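Side-chain contacts in ribosomal RNA small subunit methyltransferase Nep1 (Archaeoglobus fulgidus, PDB 3O7B), which probably methylates N1 of a pseudouridine in 16S ribosomal RNA during ribosome biogenesis, taking the methyl group from S-adenosyl-L-methionine: residues L94-D99 with Y226-V231; V107-L112 with I117-E122. All coordinates share one frame; numbering follows the deposited sequence.

How the contacts relate
Contact 1 packs helix 87-98 against the C-terminal helix 224-239, and contact 2 is a beta hairpin that follows the first of these helices in the chain. Their centres lie 14 Å apart, and the two meet directly: L94 CD2 packs on V107 CG1 at 3.6 Å, L97 CD2 lies 3.8 Å from V107 CG2, and the guanidinium NH1 of R121 probably donates to L98 O, at 3.0 Å. Helix 87-98 is thus touched by the hairpin and by helix 224-239. Contact 1 reaches the cofactor pocket through V227, which touches S-adenosyl-L-homocysteine; contact 2 stands back from it, the side chain of V109 being about 13 Å from the ligand.

Contact 1. Residues L94-D99 with Y226-V231; sequences LLLLLD and YVTSRV. With SAH (S-adenosyl-L-homocysteine), chain C.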
loop_
_atom_site.group_PDB
_atom_site.type_symbol
_atom_site.label_atom_id
_atom_site.label_comp_id
_atom_site.label_asym_id
_atom_site.label_seq_id
_atom_site.Cartn_x
_atom_site.Cartn_y
_atom_site.Cartn_z
ATOM N N LEU A 94 -5.602 -3.946 -2.856
ATOM C CA LEU A 94 -6.660 -3.411 -3.715
ATOM C C LEU A 94 -6.246 -2.087 -4.344
ATOM O O LEU A 94 -6.539 -1.834 -5.504
ATOM C CB LEU A 94 -7.946 -3.182 -2.926
ATOM C CG LEU A 94 -8.747 -4.446 -2.605
ATOM C CD1 LEU A 94 -9.766 -4.096 -1.537
ATOM C CD2 LEU A 94 -9.394 -4.983 -3.876
ATOM N N LEU A 95 -5.584 -1.225 -3.562
ATOM C CA LEU A 95 -5.153 0.056 -4.145
ATOM C C LEU A 95 -4.258 -0.171 -5.343
ATOM O O LEU A 95 -4.466 0.394 -6.410
ATOM C CB LEU A 95 -4.433 0.928 -3.116
ATOM C CG LEU A 95 -5.268 1.560 -2.012
ATOM C CD1 LEU A 95 -4.361 2.432 -1.131
ATOM C CD2 LEU A 95 -6.438 2.361 -2.569
ATOM N N LEU A 96 -3.249 -1.021 -5.184
ATOM C CA LEU A 96 -2.322 -1.267 -6.269
ATOM C C LEU A 96 -3.025 -1.872 -7.478
ATOM O O LEU A 96 -2.838 -1.440 -8.607
ATOM C CB LEU A 96 -1.185 -2.171 -5.814
ATOM C CG LEU A 96 -0.237 -2.639 -6.911
ATOM C CD1 LEU A 96 0.344 -1.436 -7.708
ATOM C CD2 LEU A 96 0.859 -3.440 -6.294
ATOM N N LEU A 97 -3.804 -2.922 -7.231
ATOM C CA LEU A 97 -4.462 -3.604 -8.326
ATOM C C LEU A 97 -5.372 -2.660 -9.122
ATOM O O LEU A 97 -5.329 -2.632 -10.357
ATOM C CB LEU A 97 -5.271 -4.784 -7.762
ATOM C CG LEU A 97 -5.901 -5.640 -8.854
ATOM C CD1 LEU A 97 -4.842 -6.354 -9.715
ATOM C CD2 LEU A 97 -6.825 -6.655 -8.224
ATOM N N LEU A 98 -6.182 -1.879 -8.414
ATOM C CA LEU A 98 -7.134 -1.014 -9.093
ATOM C C LEU A 98 -6.458 0.168 -9.801
ATOM O O LEU A 98 -7.062 0.770 -10.701
ATOM C CB LEU A 98 -8.227 -0.566 -8.139
ATOM C CG LEU A 98 -9.149 -1.695 -7.634
ATOM C CD1 LEU A 98 -9.904 -1.221 -6.400
ATOM C CD2 LEU A 98 -10.111 -2.085 -8.716
ATOM N N ASP A 99 -5.217 0.466 -9.412
ATOM C CA ASP A 99 -4.407 1.503 -10.093
ATOM C C ASP A 99 -3.917 1.060 -11.478
ATOM O O ASP A 99 -3.416 1.875 -12.258
ATOM C CB ASP A 99 -3.169 1.858 -9.248
ATOM C CG ASP A 99 -3.484 2.726 -8.016
ATOM O OD1 ASP A 99 -4.605 3.281 -7.868
ATOM O OD2 ASP A 99 -2.560 2.860 -7.158
ATOM N N TYR A 226 3.528 -7.662 -2.104
ATOM C CA TYR A 226 4.558 -7.999 -3.061
ATOM C C TYR A 226 4.068 -9.000 -4.128
ATOM O O TYR A 226 4.328 -8.846 -5.313
ATOM C CB TYR A 226 5.817 -8.524 -2.346
ATOM C CG TYR A 226 6.876 -8.899 -3.334
ATOM C CD1 TYR A 226 7.689 -7.909 -3.927
ATOM C CD2 TYR A 226 7.034 -10.218 -3.733
ATOM C CE1 TYR A 226 8.652 -8.258 -4.882
ATOM C CE2 TYR A 226 7.996 -10.579 -4.682
ATOM C CZ TYR A 226 8.798 -9.592 -5.251
ATOM O OH TYR A 226 9.744 -9.972 -6.183
ATOM N N VAL A 227 3.329 -10.019 -3.686
ATOM C CA VAL A 227 2.782 -11.011 -4.611
ATOM C C VAL A 227 1.804 -10.355 -5.582
ATOM O O VAL A 227 1.862 -10.578 -6.786
ATOM C CB VAL A 227 2.104 -12.156 -3.834
ATOM C CG1 VAL A 227 1.401 -13.101 -4.794
ATOM C CG2 VAL A 227 3.159 -12.929 -3.034
ATOM N N THR A 228 0.951 -9.478 -5.055
ATOM C CA THR A 228 0.042 -8.720 -5.917
ATOM C C THR A 228 0.818 -7.931 -6.977
ATOM O O THR A 228 0.488 -7.951 -8.155
ATOM C CB THR A 228 -0.841 -7.765 -5.094
ATOM O OG1 THR A 228 -1.612 -8.530 -4.146
ATOM C CG2 THR A 228 -1.803 -7.005 -5.986
ATOM N N SER A 229 1.861 -7.234 -6.522
ATOM C CA SER A 229 2.693 -6.446 -7.432
ATOM C C SER A 229 3.337 -7.301 -8.526
ATOM O O SER A 229 3.256 -6.987 -9.725
ATOM C CB SER A 229 3.765 -5.736 -6.608
ATOM O OG SER A 229 4.652 -5.022 -7.468
ATOM N N ARG A 230 3.988 -8.392 -8.126
ATOM C CA ARG A 230 4.675 -9.252 -9.087
ATOM C C ARG A 230 3.698 -9.894 -10.065
ATOM O O ARG A 230 3.946 -9.911 -11.268
ATOM C CB ARG A 230 5.492 -10.319 -8.373
ATOM C CG ARG A 230 6.320 -11.159 -9.330
ATOM C CD ARG A 230 7.664 -11.490 -8.700
ATOM N NE ARG A 230 8.280 -12.673 -9.298
ATOM C CZ ARG A 230 9.230 -13.393 -8.709
ATOM N NH1 ARG A 230 9.684 -13.046 -7.503
ATOM N NH2 ARG A 230 9.727 -14.464 -9.324
ATOM N N VAL A 231 2.575 -10.400 -9.549
ATOM C CA VAL A 231 1.625 -11.047 -10.435
ATOM C C VAL A 231 0.962 -10.053 -11.382
ATOM O O VAL A 231 0.785 -10.330 -12.566
ATOM C CB VAL A 231 0.585 -11.842 -9.629
ATOM C CG1 VAL A 231 -0.451 -12.481 -10.548
ATOM C CG2 VAL A 231 1.270 -12.949 -8.797
HETATM N N SAH C . 0.986 -18.468 4.336
HETATM C CA SAH C . 1.761 -17.239 4.674
HETATM C CB SAH C . 0.817 -16.172 5.212
HETATM C CG SAH C . 0.118 -15.379 4.110
HETATM S SD SAH C . 1.279 -14.546 2.985
HETATM C C SAH C . 2.881 -17.520 5.671
HETATM O O SAH C . 3.133 -18.676 6.021
HETATM C "C5'" SAH C . 0.180 -13.752 1.780
HETATM C "C4'" SAH C . -0.095 -14.479 0.469
HETATM O "O4'" SAH C . 0.958 -14.304 -0.462
HETATM C "C3'" SAH C . -0.220 -15.986 0.584
HETATM O "O3'" SAH C . -1.473 -16.369 1.095
HETATM C "C2'" SAH C . -0.003 -16.410 -0.845
HETATM O "O2'" SAH C . -1.192 -16.209 -1.615
HETATM C "C1'" SAH C . 1.043 -15.423 -1.329
HETATM N N9 SAH C . 2.454 -15.891 -1.282
HETATM C C8 SAH C . 3.355 -15.732 -0.253
HETATM N N7 SAH C . 4.544 -16.267 -0.638
HETATM C C5 SAH C . 4.418 -16.730 -1.899
HETATM C C6 SAH C . 5.298 -17.365 -2.767
HETATM N N6 SAH C . 6.567 -17.624 -2.410
HETATM N N1 SAH C . 4.870 -17.726 -4.023
HETATM C C2 SAH C . 3.565 -17.488 -4.416
HETATM N N3 SAH C . 2.698 -16.866 -3.548
HETATM C C4 SAH C . 3.105 -16.504 -2.311
#
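Helix segments 94-98 and 226-231 run almost parallel, at 10°, with axes 9.7 Å apart at closest approach and with the CA atoms of L96 and S229, and of L97 and T228, nearest each other. The interface is small and wholly apolar. Its closest touch is made by one branch of L96: methyl CD2 rests against the backbone of the other helix beside S229, 3.7 Å from both S229 CA and S229 CB. L96 reaches it with CG anti to its backbone N (chi1 173°), a torsion that extends the leucine across the gap. T228 contributes its methyl rather than its hydroxyl: CG2 lies 4.5 Å from L96 CD2 and equally far from L97 CB, while OG1 turns back to bond S224 O, one turn earlier in the helix. L97 and T228 both also touch F32 of strand 28-35, which places the two helices over the same face of the central sheet. This is the helical layer of a SPOUT methyltransferase, and here it also contributes to the dimer interface. The hydroxyl of S229 bonds that of S229 in the second subunit, and L96 of each subunit packs on S229 of the other. Next to T228 but pointing elsewhere, V227 serves the cofactor: its methyl CG2 sits over the face of the adenine, 3.5 Å from N9 and 3.6 Å from C4 of S-adenosyl-L-homocysteine, with CG1 near the ribose end of the purine. Farther out, R230, whose NH1 donates a weak bond to Y226 OH, touches a bound tyrosine.

Contact 2. Residues V107-L112 with I117-E122; sequences VYVHTL and IWVNRE
V109 and I117 form a hydrogen-bonded antiparallel pair, each N donating to the other's O at 2.8 Å. V119 N donates to V107 O at 3.0 Å, and a water links the same two residues, accepting from V107 N and donating to V119 O. Next to V109 and I117, Y108 and W118 form a non-hydrogen-bonded pair, where Y108 CA makes a CA-H...O contact with I117 O. The strands build a beta hairpin within the mixed sheet, 105-111 bordering strand 28-35 and 116-119 bordering strand 150-156. On one face Y108 meets W118: CE1 of the tyrosine approaches the edge of the indole, 3.5 Å from CD1, the tyrosine ring and the five-membered ring of the indole inclined at 58°. W118 brings CD1 there with CG anti to its backbone N (chi1 174°). With an alanine in place of Y108 the ring and hydroxyl go, and the indole of W118 is likely to be freer to shift, with E106 OE1 left without this partner. On the opposite face V109 CB abuts I117 CB at 4.2 Å and V107 CG1 leans on V119 CB, with helix 87-98 packed against V107 and V109; farther along, T111 CG2 touches I117 CD1 at 4.0 Å.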
loop_
_atom_site.group_PDB
_atom_site.type_symbol
_atom_site.label_atom_id
_atom_site.label_comp_id
_atom_site.label_asym_id
_atom_site.label_seq_id
_atom_site.Cartn_x
_atom_site.Cartn_y
_atom_site.Cartn_z
ATOM N N VAL A 107 -12.684 -7.865 -9.883
ATOM C CA VAL A 107 -12.039 -7.921 -8.577
ATOM C C VAL A 107 -13.002 -8.372 -7.503
ATOM O O VAL A 107 -14.107 -7.825 -7.366
ATOM C CB VAL A 107 -11.468 -6.529 -8.189
ATOM C CG1 VAL A 107 -10.855 -6.557 -6.798
ATOM C CG2 VAL A 107 -10.455 -6.105 -9.213
ATOM N N TYR A 108 -12.597 -9.396 -6.749
ATOM C CA TYR A 108 -13.371 -9.897 -5.637
ATOM C C TYR A 108 -12.543 -9.994 -4.386
ATOM O O TYR A 108 -11.323 -10.224 -4.455
ATOM C CB TYR A 108 -13.901 -11.314 -5.930
ATOM C CG TYR A 108 -14.859 -11.391 -7.087
ATOM C CD1 TYR A 108 -16.223 -11.237 -6.874
ATOM C CD2 TYR A 108 -14.405 -11.586 -8.383
ATOM C CE1 TYR A 108 -17.122 -11.316 -7.926
ATOM C CE2 TYR A 108 -15.307 -11.672 -9.446
ATOM C CZ TYR A 108 -16.663 -11.529 -9.193
ATOM O OH TYR A 108 -17.596 -11.595 -10.219
ATOM N N VAL A 109 -13.213 -9.861 -3.249
ATOM C CA VAL A 109 -12.595 -10.088 -1.961
ATOM C C VAL A 109 -13.411 -11.175 -1.262
ATOM O O VAL A 109 -14.627 -11.041 -1.108
ATOM C CB VAL A 109 -12.565 -8.797 -1.103
ATOM C CG1 VAL A 109 -12.015 -9.090 0.300
ATOM C CG2 VAL A 109 -11.729 -7.721 -1.783
ATOM N N HIS A 110 -12.747 -12.273 -0.898
ATOM C CA HIS A 110 -13.334 -13.323 -0.089
ATOM C C HIS A 110 -12.820 -13.102 1.319
ATOM O O HIS A 110 -11.600 -12.977 1.517
ATOM C CB HIS A 110 -12.885 -14.666 -0.692
ATOM C CG HIS A 110 -12.908 -15.827 0.247
ATOM N ND1 HIS A 110 -14.020 -16.621 0.467
ATOM C CD2 HIS A 110 -11.900 -16.368 0.969
ATOM C CE1 HIS A 110 -13.686 -17.591 1.306
ATOM N NE2 HIS A 110 -12.409 -17.459 1.625
ATOM N N THR A 111 -13.710 -12.999 2.289
ATOM C CA THR A 111 -13.277 -12.721 3.656
ATOM C C THR A 111 -13.016 -14.012 4.441
ATOM O O THR A 111 -13.413 -15.113 4.007
ATOM C CB THR A 111 -14.285 -11.872 4.434
ATOM O OG1 THR A 111 -15.417 -12.696 4.752
ATOM C CG2 THR A 111 -14.739 -10.670 3.627
ATOM N N LEU A 112 -12.370 -13.862 5.597
ATOM C CA LEU A 112 -12.107 -14.982 6.512
ATOM C C LEU A 112 -13.360 -15.726 6.903
ATOM O O LEU A 112 -13.276 -16.899 7.274
ATOM C CB LEU A 112 -11.474 -14.479 7.802
ATOM C CG LEU A 112 -10.003 -14.145 7.755
ATOM C CD1 LEU A 112 -9.634 -13.405 9.032
ATOM C CD2 LEU A 112 -9.193 -15.427 7.607
ATOM N N ILE A 117 -17.233 -10.227 -1.630
ATOM C CA ILE A 117 -17.435 -8.829 -1.984
ATOM C C ILE A 117 -16.946 -8.602 -3.401
ATOM O O ILE A 117 -15.816 -8.962 -3.763
ATOM C CB ILE A 117 -16.658 -7.914 -1.008
ATOM C CG1 ILE A 117 -17.128 -8.110 0.429
ATOM C CG2 ILE A 117 -16.724 -6.447 -1.466
ATOM C CD1 ILE A 117 -16.132 -7.629 1.489
ATOM N N TRP A 118 -17.804 -8.019 -4.226
ATOM C CA TRP A 118 -17.434 -7.640 -5.569
ATOM C C TRP A 118 -17.060 -6.150 -5.560
ATOM O O TRP A 118 -17.795 -5.341 -4.972
ATOM C CB TRP A 118 -18.617 -7.893 -6.520
ATOM C CG TRP A 118 -18.396 -7.400 -7.914
ATOM C CD1 TRP A 118 -17.646 -7.992 -8.879
ATOM C CD2 TRP A 118 -18.951 -6.215 -8.510
ATOM N NE1 TRP A 118 -17.677 -7.249 -10.033
ATOM C CE2 TRP A 118 -18.478 -6.154 -9.834
ATOM C CE3 TRP A 118 -19.794 -5.198 -8.045
ATOM C CZ2 TRP A 118 -18.826 -5.123 -10.718
ATOM C CZ3 TRP A 118 -20.125 -4.153 -8.923
ATOM C CH2 TRP A 118 -19.648 -4.136 -10.243
ATOM N N VAL A 119 -15.934 -5.818 -6.188
ATOM C CA VAL A 119 -15.466 -4.436 -6.319
ATOM C C VAL A 119 -15.456 -4.070 -7.795
ATOM O O VAL A 119 -14.696 -4.639 -8.568
ATOM C CB VAL A 119 -14.042 -4.243 -5.697
ATOM C CG1 VAL A 119 -13.636 -2.774 -5.755
ATOM C CG2 VAL A 119 -14.001 -4.728 -4.249
ATOM N N ASN A 120 -16.324 -3.131 -8.196
ATOM C CA ASN A 120 -16.340 -2.626 -9.552
ATOM C C ASN A 120 -14.940 -2.178 -9.949
ATOM O O ASN A 120 -14.257 -1.495 -9.188
ATOM C CB ASN A 120 -17.327 -1.448 -9.593
ATOM C CG ASN A 120 -17.620 -0.935 -11.000
ATOM O OD1 ASN A 120 -16.761 -0.878 -11.870
ATOM N ND2 ASN A 120 -18.874 -0.506 -11.197
ATOM N N ARG A 121 -14.515 -2.580 -11.139
ATOM C CA ARG A 121 -13.191 -2.270 -11.622
ATOM C C ARG A 121 -12.943 -0.768 -11.625
ATOM O O ARG A 121 -11.803 -0.333 -11.485
ATOM C CB ARG A 121 -12.965 -2.918 -13.007
ATOM C CG ARG A 121 -11.586 -2.695 -13.611
ATOM C CD ARG A 121 -10.477 -3.309 -12.753
ATOM N NE ARG A 121 -9.144 -2.976 -13.241
ATOM C CZ ARG A 121 -8.489 -1.859 -12.923
ATOM N NH1 ARG A 121 -9.047 -0.949 -12.110
ATOM N NH2 ARG A 121 -7.269 -1.666 -13.404
ATOM N N GLU A 122 -14.006 0.022 -11.754
ATOM C CA GLU A 122 -13.866 1.472 -11.823
ATOM C C GLU A 122 -13.901 2.199 -10.463
ATOM O O GLU A 122 -13.768 3.423 -10.389
ATOM C CB GLU A 122 -14.852 2.046 -12.850
ATOM C CG GLU A 122 -14.612 1.521 -14.295
ATOM C CD GLU A 122 -13.189 1.748 -14.823
ATOM O OE1 GLU A 122 -12.615 2.838 -14.604
ATOM O OE2 GLU A 122 -12.640 0.836 -15.481
HETATM O O HOH W 1 -14.916 -6.125 -10.855
#